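Local coordinates for protein alpha-glucosidase (Pseudoalteromonas sp. K8, PDB 5HQA) that hydrolyses alpha-glucosides as a chloride-activated family 97 glycoside hydrolase that holds a calcium ion near its sugar-binding pocket, at residues Thr139-Trp144 with Thr173-Asp178. Residues are numbered along the deposited sequence; the frame is centred on the assembly and turned at random.
Sequences TATAWW and TFKNQD
The six-membered part of the W143 indole reaches across to the backbone of F174 and the side chain of K175, on an antiparallel pair of strands, 141-144 and 173-175, in the beta-sandwich-type N-terminal domain of this GH97 enzyme. The middle of the pair is the packed part. T141 and K175 form a hydrogen-bonded pair: T141 N gives to K175 O at 2.9 Å and K175 N to T141 O at 2.8 Å, both close to straight. W143 N reaches T173 O in a longer bond. On the face shared by T141, W143, T173 and K175, CG of W143 lies anti to its carbonyl carbon (chi1 -52°), which sends CZ3 to 3.7 Å from F174 CA and CH2 to 3.6 Å from K175 CG. The extended lysine chain slants past CH2, and T141 CG2 sits above one face of the ring, toward its rim. An alanine in place of W143 would stop short of F174 CA and K175 CG, and would probably leave the lysine methylenes without their apolar neighbour and open a gap beside V564, next to the magnesium-binding loop. On the opposite face of the sheet, A142 CB meets F174 CB at 3.8 Å, and the phenylalanine side chain goes on to I182 and I184 of strand 181-187. Beyond the T141-K175 pair the strand pairing gives out and water takes over. T139 and Q177 touch directly and also share water: one joins T139 OG1 to Q177 N, a second joins T139 OG1 to Q177 OE1. Directly, the extended glutamine slants by the threonine, and the nearest approach is T139 OG1 to Q177 CB, 3.6 Å. Water returns at the opposite end of the pair, where a single molecule donates to W143 O at 2.6 Å and accepts from T173 N.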
# COMPACT_ATOMS: atom_id res chain seq x y z
N THR A 139 0.92 28.74 -2.32
CA THR A 139 2.30 28.51 -2.73
C THR A 139 2.76 27.07 -2.48
O THR A 139 3.96 26.79 -2.58
CB THR A 139 3.25 29.49 -2.02
OG1 THR A 139 3.06 29.42 -0.61
CG2 THR A 139 2.99 30.92 -2.49
N ALA A 140 1.84 26.17 -2.18
CA ALA A 140 2.17 24.77 -1.93
C ALA A 140 2.06 23.95 -3.22
O ALA A 140 1.30 24.29 -4.14
CB ALA A 140 1.23 24.17 -0.87
N THR A 141 2.81 22.84 -3.26
CA THR A 141 2.84 21.93 -4.40
C THR A 141 2.38 20.56 -3.94
O THR A 141 2.83 20.07 -2.90
CB THR A 141 4.26 21.81 -4.97
OG1 THR A 141 4.72 23.09 -5.40
CG2 THR A 141 4.31 20.81 -6.13
N ALA A 142 1.50 19.93 -4.72
CA ALA A 142 0.92 18.64 -4.37
C ALA A 142 1.19 17.60 -5.45
O ALA A 142 1.29 17.91 -6.64
CB ALA A 142 -0.59 18.77 -4.14
N TRP A 143 1.28 16.33 -5.02
CA TRP A 143 1.44 15.19 -5.92
C TRP A 143 0.32 14.21 -5.60
O TRP A 143 0.33 13.60 -4.52
CB TRP A 143 2.80 14.53 -5.72
CG TRP A 143 3.96 15.49 -5.81
CD1 TRP A 143 4.61 15.88 -6.94
CD2 TRP A 143 4.62 16.17 -4.72
NE1 TRP A 143 5.63 16.75 -6.63
CE2 TRP A 143 5.66 16.94 -5.27
CE3 TRP A 143 4.43 16.18 -3.33
CZ2 TRP A 143 6.50 17.72 -4.49
CZ3 TRP A 143 5.28 16.95 -2.56
CH2 TRP A 143 6.30 17.71 -3.14
N TRP A 144 -0.65 14.05 -6.51
CA TRP A 144 -1.91 13.45 -6.09
C TRP A 144 -2.58 12.67 -7.22
O TRP A 144 -2.28 12.88 -8.40
CB TRP A 144 -2.87 14.53 -5.58
CG TRP A 144 -3.10 15.64 -6.58
CD1 TRP A 144 -2.34 16.76 -6.76
CD2 TRP A 144 -4.17 15.72 -7.54
NE1 TRP A 144 -2.87 17.54 -7.76
CE2 TRP A 144 -3.99 16.93 -8.26
CE3 TRP A 144 -5.25 14.89 -7.86
CZ2 TRP A 144 -4.87 17.33 -9.28
CZ3 TRP A 144 -6.12 15.29 -8.87
CH2 TRP A 144 -5.92 16.49 -9.57
N THR A 173 -0.09 13.83 -0.43
CA THR A 173 1.21 14.38 -0.06
C THR A 173 1.46 15.70 -0.77
O THR A 173 1.22 15.84 -1.97
CB THR A 173 2.31 13.38 -0.41
OG1 THR A 173 2.09 12.18 0.34
CG2 THR A 173 3.69 13.94 -0.09
N PHE A 174 1.98 16.68 -0.03
CA PHE A 174 2.30 17.97 -0.61
C PHE A 174 3.42 18.61 0.20
O PHE A 174 3.80 18.12 1.27
CB PHE A 174 1.04 18.86 -0.68
CG PHE A 174 0.39 19.09 0.67
CD1 PHE A 174 -0.55 18.20 1.16
CD2 PHE A 174 0.73 20.20 1.43
CE1 PHE A 174 -1.15 18.41 2.40
CE2 PHE A 174 0.14 20.42 2.66
CZ PHE A 174 -0.79 19.53 3.15
N LYS A 175 3.96 19.71 -0.32
CA LYS A 175 4.94 20.49 0.43
C LYS A 175 4.54 21.95 0.39
O LYS A 175 3.94 22.42 -0.58
CB LYS A 175 6.37 20.32 -0.11
CG LYS A 175 6.57 20.87 -1.50
CD LYS A 175 8.05 20.86 -1.89
CE LYS A 175 8.23 21.41 -3.30
NZ LYS A 175 9.66 21.38 -3.74
N ASN A 176 4.86 22.67 1.46
CA ASN A 176 4.59 24.10 1.44
C ASN A 176 5.86 24.83 0.97
O ASN A 176 6.89 24.21 0.68
CB ASN A 176 4.05 24.59 2.79
CG ASN A 176 5.07 24.56 3.92
OD1 ASN A 176 6.28 24.51 3.70
ND2 ASN A 176 4.57 24.63 5.16
N GLN A 177 5.77 26.15 0.87
CA GLN A 177 6.87 26.89 0.28
C GLN A 177 8.12 26.87 1.16
O GLN A 177 9.23 27.00 0.63
CB GLN A 177 6.46 28.33 0.00
CG GLN A 177 7.30 28.99 -1.07
CD GLN A 177 6.88 30.42 -1.34
OE1 GLN A 177 6.63 31.20 -0.41
NE2 GLN A 177 6.78 30.78 -2.63
N ASP A 178 7.96 26.68 2.47
CA ASP A 178 9.08 26.45 3.38
C ASP A 178 9.80 25.13 3.12
O ASP A 178 10.86 24.90 3.71
CB ASP A 178 8.61 26.46 4.84
CG ASP A 178 8.18 27.84 5.31
OD1 ASP A 178 8.65 28.85 4.73
OD2 ASP A 178 7.38 27.92 6.27
O HOH W 1 3.21 27.22 0.98
O HOH W 2 3.86 31.59 0.99
O HOH W 3 6.17 28.13 -4.53
O HOH W 4 -0.73 12.03 -2.75